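Local structure of AAR187Cp (Eremothecium gossypii, 3ZIL) at residues 35-38 with 39-42; 148-151 with 152-156; 317-321 with 322-326. The protein probably regulates the establishment of sister-chromatid cohesion by acting on cohesin, this chain being the all-helical Wap1 domain of Wpl1. All blocks are in the same frame, centred on the assembly; numbering follows the deposited sequence.

Contact 1 (35-38 with 39-42); sequences TPEH and RRNN
Thr35 O accepts from Arg39 N at 3.2 Å, at the capped N-terminus of helix 36-52. Thr35 is the N-cap. Its OG1 takes the N-H of His38 at 3.3 Å and 163°, a first-turn amide with no helical carbonyl before it. Backbone bonds follow from Arg40 N to Pro36 O, Asn41 N to Glu37 O and Asn42 N to His38 O. The Asn41 bond is bent to 138°.

His38 has CG anti to the backbone N (chi1 -177°), and its ring meets Asn42. Asn42 ND2 stands 3.9 Å above the plane of the His38 ring, displaced toward the rim. Asn42 OD1 is 3.4 Å from His38 NE2, but the angle is too poor for a bond. That oxygen is satisfied by Ser29 OG instead. With an alanine in place of Asn42, Ser29 OG would probably lose this partner and the His38 ring the amide over its face.

Arg39 runs extended away from the first turn. Its NH1 bonds to Trp71 O, its NH2 to Cys72 O and Gly75 O, and it makes a cation-pi contact with Trp71. Glu37 OE2 lies 4.4 Å from Arg40 NH2, well out of the guanidinium plane, so any attraction is probably through charge alone; Arg40 NH2 has a weak hydrogen bond to Ala126 O. A water donates to Glu37 OE2 at 2.9 Å and accepts from Asn41 ND2 at 3.2 Å.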
loop_
_atom_site.group_PDB
_atom_site.type_symbol
_atom_site.label_atom_id
_atom_site.label_comp_id
_atom_site.label_asym_id
_atom_site.label_seq_id
_atom_site.Cartn_x
_atom_site.Cartn_y
_atom_site.Cartn_z
ATOM N N THR A 35 -11.456 32.845 18.109
ATOM C CA THR A 35 -12.467 32.285 17.176
ATOM C C THR A 35 -11.653 31.348 16.283
ATOM O O THR A 35 -10.460 31.440 16.302
ATOM C CB THR A 35 -13.075 33.390 16.318
ATOM O OG1 THR A 35 -12.033 33.983 15.510
ATOM C CG2 THR A 35 -13.717 34.483 17.263
ATOM N N PRO A 36 -12.293 30.415 15.558
ATOM C CA PRO A 36 -11.428 29.537 14.762
ATOM C C PRO A 36 -10.718 30.267 13.595
ATOM O O PRO A 36 -9.640 29.848 13.186
ATOM C CB PRO A 36 -12.389 28.442 14.263
ATOM C CG PRO A 36 -13.527 28.454 15.249
ATOM C CD PRO A 36 -13.684 29.911 15.635
ATOM N N GLU A 37 -11.307 31.344 13.083
ATOM C CA GLU A 37 -10.674 32.132 12.000
ATOM C C GLU A 37 -9.355 32.795 12.472
ATOM O O GLU A 37 -8.362 32.812 11.739
ATOM C CB GLU A 37 -11.643 33.209 11.459
ATOM C CG GLU A 37 -11.147 33.924 10.189
ATOM C CD GLU A 37 -12.028 35.100 9.745
ATOM O OE1 GLU A 37 -12.827 35.609 10.564
ATOM O OE2 GLU A 37 -11.890 35.552 8.593
ATOM N N HIS A 38 -9.373 33.383 13.674
ATOM C CA HIS A 38 -8.221 34.050 14.242
ATOM C C HIS A 38 -7.152 33.012 14.492
ATOM O O HIS A 38 -5.967 33.222 14.195
ATOM C CB HIS A 38 -8.599 34.776 15.538
ATOM C CG HIS A 38 -7.446 35.565 16.174
ATOM N ND1 HIS A 38 -7.172 36.869 15.849
ATOM C CD2 HIS A 38 -6.508 35.205 17.157
ATOM C CE1 HIS A 38 -6.116 37.310 16.583
ATOM N NE2 HIS A 38 -5.714 36.298 17.388
ATOM N N ARG A 39 -7.535 31.906 15.115
ATOM C CA ARG A 39 -6.597 30.777 15.313
ATOM C C ARG A 39 -5.963 30.407 13.979
ATOM O O ARG A 39 -4.698 30.389 13.814
ATOM C CB ARG A 39 -7.315 29.585 15.942
ATOM C CG ARG A 39 -6.485 28.277 15.990
ATOM C CD ARG A 39 -7.209 27.177 16.819
ATOM N NE ARG A 39 -6.797 25.783 16.562
ATOM C CZ ARG A 39 -5.651 25.198 16.906
ATOM N NH1 ARG A 39 -4.623 25.894 17.463
ATOM N NH2 ARG A 39 -5.489 23.894 16.614
ATOM N N ARG A 40 -6.838 30.118 13.017
ATOM C CA ARG A 40 -6.365 29.765 11.667
ATOM C C ARG A 40 -5.365 30.805 11.109
ATOM O O ARG A 40 -4.393 30.428 10.429
ATOM C CB ARG A 40 -7.522 29.597 10.695
ATOM C CG ARG A 40 -7.035 29.217 9.323
ATOM C CD ARG A 40 -8.153 29.061 8.317
ATOM N NE ARG A 40 -8.833 30.233 7.744
ATOM C CZ ARG A 40 -8.415 31.474 7.711
ATOM N NH1 ARG A 40 -7.248 31.794 8.243
ATOM N NH2 ARG A 40 -9.176 32.403 7.131
ATOM N N ASN A 41 -5.649 32.088 11.368
ATOM C CA ASN A 41 -4.841 33.163 10.824
ATOM C C ASN A 41 -3.470 33.250 11.483
ATOM O O ASN A 41 -2.444 33.453 10.790
ATOM C CB ASN A 41 -5.605 34.502 10.885
ATOM C CG ASN A 41 -6.693 34.598 9.776
ATOM O OD1 ASN A 41 -6.920 33.647 9.023
ATOM N ND2 ASN A 41 -7.365 35.698 9.703
ATOM N N ASN A 42 -3.437 33.068 12.809
ATOM C CA ASN A 42 -2.158 33.002 13.490
ATOM C C ASN A 42 -1.405 31.770 12.965
ATOM O O ASN A 42 -0.194 31.839 12.796
ATOM C CB ASN A 42 -2.298 32.896 15.021
ATOM C CG ASN A 42 -2.751 34.240 15.657
ATOM O OD1 ASN A 42 -3.033 34.311 16.814
ATOM N ND2 ASN A 42 -2.797 35.263 14.886
HETATM O O HOH W 1 -9.444 36.672 7.489
#

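Contact 2 (148-151 with 152-156); sequences CEYA and LYIWA
Ile154 packs on Tyr150 one turn back in helix 147-158, a helix set among others of the all-helical Wap1 domain. Ile154 can be followed outward. Ile154 CB lies 3.6 Å from Tyr150 O. Ile154 CG1 comes closer to that carbonyl oxygen, 3.1 Å from Tyr150 O, and also touches Tyr150 CD1. Ile154 CG1 sits beside the backbone N (chi1 -61°), and this turns the branch back toward the preceding turn. At the tip, Ile154 CD1 reaches Tyr150 CE1 at 4.1 Å and touches Tyr150 CD1 as well. The two side chains cross obliquely.

Tyr150 CE1 has a second neighbour, Tyr153 CD2, at 4.0 Å. The two tyrosines run alongside each other, with their hydroxyls at the same end. Tyr150 has an unusual first torsion, chi1 -135°, well away from the staggered values. Its OH is held by Asp92 OD2 of helix 81-93, and Phe144 meets its ring edge-to-face.

The backbone is regular. Leu152 N, Tyr153 N, Ile154 N and Trp155 N bond to the carbonyls of Cys148, Glu149, Tyr150 and Ala151 in turn. Trp155 CB rests 3.2 Å from Ala151 O, and the indole ring leads away from the turn. Leu152 and Trp155 both touch Leu190 of helix 185-193, and Trp155 also touches Leu108 and Ile112 of helix 108-116, so the segment joins three helices through different side chains. On the Leu152 side, Leu152 CG sits 3.3 Å from Cys148 O, and Leu152 CD1 touches Cys148 SG at 4.1 Å.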
loop_
_atom_site.group_PDB
_atom_site.type_symbol
_atom_site.label_atom_id
_atom_site.label_comp_id
_atom_site.label_asym_id
_atom_site.label_seq_id
_atom_site.Cartn_x
_atom_site.Cartn_y
_atom_site.Cartn_z
ATOM N N CYS A 148 -5.439 15.537 1.387
ATOM C CA CYS A 148 -5.455 14.095 1.032
ATOM C C CYS A 148 -4.020 13.624 0.898
ATOM O O CYS A 148 -3.544 12.729 1.612
ATOM C CB CYS A 148 -6.266 13.848 -0.278
ATOM S SG CYS A 148 -6.003 12.144 -0.958
ATOM N N GLU A 149 -3.262 14.289 0.044
ATOM C CA GLU A 149 -1.855 13.917 -0.177
ATOM C C GLU A 149 -0.964 14.245 1.026
ATOM O O GLU A 149 -0.070 13.493 1.319
ATOM C CB GLU A 149 -1.261 14.666 -1.419
ATOM C CG GLU A 149 -2.046 14.370 -2.693
ATOM C CD GLU A 149 -1.403 15.039 -3.833
ATOM O OE1 GLU A 149 -0.392 14.564 -4.296
ATOM O OE2 GLU A 149 -1.837 16.118 -4.162
ATOM N N TYR A 150 -1.134 15.423 1.681
ATOM C CA TYR A 150 -0.281 15.696 2.809
ATOM C C TYR A 150 -0.519 14.661 3.981
ATOM O O TYR A 150 0.387 14.297 4.657
ATOM C CB TYR A 150 -0.395 17.173 3.272
ATOM C CG TYR A 150 0.987 17.786 3.552
ATOM C CD1 TYR A 150 2.021 16.998 4.096
ATOM C CD2 TYR A 150 1.277 19.135 3.236
ATOM C CE1 TYR A 150 3.298 17.514 4.325
ATOM C CE2 TYR A 150 2.552 19.657 3.479
ATOM C CZ TYR A 150 3.560 18.836 4.014
ATOM O OH TYR A 150 4.808 19.309 4.244
ATOM N N ALA A 151 -1.758 14.261 4.226
ATOM C CA ALA A 151 -2.105 13.415 5.337
ATOM C C ALA A 151 -1.621 12.015 5.057
ATOM O O ALA A 151 -1.005 11.390 5.956
ATOM C CB ALA A 151 -3.606 13.412 5.513
ATOM N N LEU A 152 -1.777 11.532 3.811
ATOM C CA LEU A 152 -1.097 10.222 3.406
ATOM C C LEU A 152 0.442 10.256 3.707
ATOM O O LEU A 152 1.018 9.328 4.297
ATOM C CB LEU A 152 -1.276 9.973 1.893
ATOM C CG LEU A 152 -2.711 9.539 1.465
ATOM C CD1 LEU A 152 -2.838 9.676 -0.044
ATOM C CD2 LEU A 152 -3.052 8.063 1.882
ATOM N N TYR A 153 1.063 11.363 3.271
ATOM C CA TYR A 153 2.497 11.574 3.489
ATOM C C TYR A 153 2.884 11.587 4.976
ATOM O O TYR A 153 3.791 10.923 5.360
ATOM C CB TYR A 153 2.967 12.880 2.835
ATOM C CG TYR A 153 4.452 13.087 2.955
ATOM C CD1 TYR A 153 5.342 12.412 2.087
ATOM C CD2 TYR A 153 4.972 13.914 3.945
ATOM C CE1 TYR A 153 6.698 12.598 2.179
ATOM C CE2 TYR A 153 6.323 14.073 4.063
ATOM C CZ TYR A 153 7.170 13.428 3.176
ATOM O OH TYR A 153 8.526 13.614 3.356
ATOM N N ILE A 154 2.177 12.370 5.805
ATOM C CA ILE A 154 2.475 12.399 7.189
ATOM C C ILE A 154 2.360 11.005 7.786
ATOM O O ILE A 154 3.225 10.586 8.585
ATOM C CB ILE A 154 1.524 13.354 7.973
ATOM C CG1 ILE A 154 1.673 14.771 7.457
ATOM C CG2 ILE A 154 1.770 13.168 9.481
ATOM C CD1 ILE A 154 3.127 15.273 7.720
ATOM N N TRP A 155 1.241 10.339 7.477
ATOM C CA TRP A 155 0.901 9.053 8.033
ATOM C C TRP A 155 1.952 8.035 7.694
ATOM O O TRP A 155 2.402 7.294 8.574
ATOM C CB TRP A 155 -0.447 8.622 7.411
ATOM C CG TRP A 155 -1.027 7.340 7.986
ATOM C CD1 TRP A 155 -0.434 6.420 8.903
ATOM C CD2 TRP A 155 -2.326 6.758 7.644
ATOM N NE1 TRP A 155 -1.267 5.346 9.134
ATOM C CE2 TRP A 155 -2.407 5.466 8.363
ATOM C CE3 TRP A 155 -3.369 7.130 6.774
ATOM C CZ2 TRP A 155 -3.532 4.693 8.302
ATOM C CZ3 TRP A 155 -4.488 6.321 6.689
ATOM C CH2 TRP A 155 -4.575 5.129 7.460
ATOM N N ALA A 156 2.420 8.012 6.445
ATOM C CA ALA A 156 3.357 6.965 6.050
ATOM C C ALA A 156 4.749 7.405 6.527
ATOM O O ALA A 156 5.612 6.561 6.732
ATOM C CB ALA A 156 3.422 6.824 4.595
#

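Contact 3 (317-321 with 322-326); sequences TEMSF and VLQLF
The Phe321 ring meets Leu325 one turn on, with Phe321 CE2 3.9 Å from Leu325 CD2. The methyl slants in against the ring's CE2 corner. The same ring touches Ile279 of helix 272-289 and packs on a basic side chain of a bound peptide, while Leu325 touches Leu282 and an apolar side chain of that peptide.

The second flat group is the amide of Gln324. It lies back over the start of the helix. Gln324 OE1 is 3.4 Å from Phe321 CA, and Gln324 NE2 is 4.1 Å from Met319 CB. Gln324 OE1 also lies near Ser320 O, but both are acceptors and cannot bond to each other. Phe356 and Asp359 of helix 343-360 touch this glutamine from outside.

Helix 321-336 begins here, and Ser320 is its N-cap. Ser320 OG accepts from Leu323 N at 3.4 Å, a weak but straight bond (167°). Its chi1 of 54° places OG between the backbone N and the carbonyl carbon, where it can face that amide. Regular helical bonding follows: Gln324 N bonds to Ser320 O, and Leu325 N to Phe321 O at 2.9 Å.

Before the cap, the Met319 chain is bent at chi2 and chi3. Met319 CE comes back to Leu323 CD2 at 3.8 Å, and Met319 SD lies 4.0 Å from Leu323 CD2. The hydrogen bonds between the two segments come from the backbone and the Ser320 cap; the pairs Met319 with Leu323 and Phe321 with Leu325 are apolar. The cap bond is weak, and the first turn has both the two backbone bonds and these apolar pairs beside it.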
loop_
_atom_site.group_PDB
_atom_site.type_symbol
_atom_site.label_atom_id
_atom_site.label_comp_id
_atom_site.label_asym_id
_atom_site.label_seq_id
_atom_site.Cartn_x
_atom_site.Cartn_y
_atom_site.Cartn_z
ATOM N N THR A 317 19.200 -25.722 -18.584
ATOM C CA THR A 317 19.918 -26.308 -17.431
ATOM C C THR A 317 19.653 -25.389 -16.264
ATOM O O THR A 317 19.682 -25.823 -15.120
ATOM C CB THR A 317 21.445 -26.426 -17.617
ATOM O OG1 THR A 317 21.757 -26.384 -19.008
ATOM C CG2 THR A 317 22.009 -27.725 -16.976
ATOM N N GLU A 318 19.348 -24.129 -16.592
ATOM C CA GLU A 318 19.146 -23.053 -15.631
ATOM C C GLU A 318 17.672 -22.702 -15.431
ATOM O O GLU A 318 16.983 -22.345 -16.395
ATOM C CB GLU A 318 19.887 -21.786 -16.101
ATOM C CG GLU A 318 21.326 -21.987 -16.565
ATOM C CD GLU A 318 22.179 -22.851 -15.628
ATOM O OE1 GLU A 318 21.758 -23.185 -14.481
ATOM O OE2 GLU A 318 23.291 -23.213 -16.072
ATOM N N MET A 319 17.200 -22.789 -14.189
ATOM C CA MET A 319 15.815 -22.426 -13.886
ATOM C C MET A 319 15.750 -21.230 -12.922
ATOM O O MET A 319 16.096 -21.368 -11.781
ATOM C CB MET A 319 15.144 -23.605 -13.221
ATOM C CG MET A 319 15.221 -24.911 -14.003
ATOM S SD MET A 319 13.925 -24.984 -15.244
ATOM C CE MET A 319 12.482 -24.738 -14.202
ATOM N N SER A 320 15.280 -20.086 -13.373
ATOM C CA SER A 320 15.126 -18.903 -12.514
ATOM C C SER A 320 13.903 -19.063 -11.620
ATOM O O SER A 320 12.960 -19.847 -11.916
ATOM C CB SER A 320 14.868 -17.705 -13.403
ATOM O OG SER A 320 13.753 -18.042 -14.245
ATOM N N PHE A 321 13.894 -18.302 -10.541
ATOM C CA PHE A 321 12.764 -18.270 -9.624
ATOM C C PHE A 321 11.440 -18.034 -10.398
ATOM O O PHE A 321 10.469 -18.744 -10.206
ATOM C CB PHE A 321 12.988 -17.160 -8.612
ATOM C CG PHE A 321 11.913 -17.072 -7.570
ATOM C CD1 PHE A 321 11.819 -18.040 -6.576
ATOM C CD2 PHE A 321 11.015 -16.029 -7.575
ATOM C CE1 PHE A 321 10.858 -17.961 -5.604
ATOM C CE2 PHE A 321 10.061 -15.926 -6.574
ATOM C CZ PHE A 321 9.984 -16.891 -5.599
ATOM N N VAL A 322 11.416 -17.078 -11.319
ATOM C CA VAL A 322 10.155 -16.837 -12.028
ATOM C C VAL A 322 9.611 -18.049 -12.785
ATOM O O VAL A 322 8.426 -18.314 -12.723
ATOM C CB VAL A 322 10.119 -15.606 -12.968
ATOM C CG1 VAL A 322 8.744 -15.012 -12.891
ATOM C CG2 VAL A 322 11.097 -14.544 -12.577
ATOM N N LEU A 323 10.485 -18.768 -13.514
ATOM C CA LEU A 323 10.047 -19.970 -14.168
ATOM C C LEU A 323 9.590 -21.040 -13.188
ATOM O O LEU A 323 8.613 -21.720 -13.454
ATOM C CB LEU A 323 11.126 -20.526 -15.116
ATOM C CG LEU A 323 10.654 -21.771 -15.871
ATOM C CD1 LEU A 323 9.275 -21.602 -16.499
ATOM C CD2 LEU A 323 11.682 -22.159 -16.925
ATOM N N GLN A 324 10.287 -21.199 -12.073
ATOM C CA GLN A 324 9.861 -22.160 -11.045
ATOM C C GLN A 324 8.497 -21.864 -10.486
ATOM O O GLN A 324 7.669 -22.762 -10.290
ATOM C CB GLN A 324 10.887 -22.160 -9.918
ATOM C CG GLN A 324 12.131 -22.924 -10.400
ATOM C CD GLN A 324 13.305 -22.676 -9.496
ATOM O OE1 GLN A 324 13.466 -21.561 -8.968
ATOM N NE2 GLN A 324 14.138 -23.700 -9.293
ATOM N N LEU A 325 8.265 -20.577 -10.246
ATOM C CA LEU A 325 7.000 -20.123 -9.729
ATOM C C LEU A 325 5.919 -20.375 -10.811
ATOM O O LEU A 325 4.807 -20.837 -10.530
ATOM C CB LEU A 325 7.202 -18.603 -9.422
ATOM C CG LEU A 325 6.098 -17.905 -8.618
ATOM C CD1 LEU A 325 5.596 -18.769 -7.445
ATOM C CD2 LEU A 325 6.571 -16.499 -8.197
ATOM N N PHE A 326 6.249 -20.104 -12.070
ATOM C CA PHE A 326 5.271 -20.328 -13.121
ATOM C C PHE A 326 4.832 -21.784 -13.146
ATOM O O PHE A 326 3.660 -22.085 -13.356
ATOM C CB PHE A 326 5.846 -19.912 -14.488
ATOM C CG PHE A 326 4.924 -20.187 -15.633
ATOM C CD1 PHE A 326 4.013 -19.256 -16.021
ATOM C CD2 PHE A 326 4.954 -21.408 -16.294
ATOM C CE1 PHE A 326 3.127 -19.511 -17.062
ATOM C CE2 PHE A 326 4.046 -21.697 -17.301
ATOM C CZ PHE A 326 3.146 -20.736 -17.707
#

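How the contacts relate
Contacts 1 and 3 are both helix beginnings with a hydroxyl N-cap, while contact 2 lies within a helix and has no cap. Their centres are about 62 Å apart, on opposite sides of the chain's centre. Contact 2 is nearer the middle, about 23 Å centre to centre from contact 1 and 39 Å from contact 3. Contacts 2 and 3 are buried and mainly apolar. Contact 1 is partly exposed and mostly polar, with charged side chains and a bridging water. Contacts 1 and 2 both lean on helix 81-93. Contact 3 uses other helices, 272-289 and 343-360 among them, and touches the bound peptide.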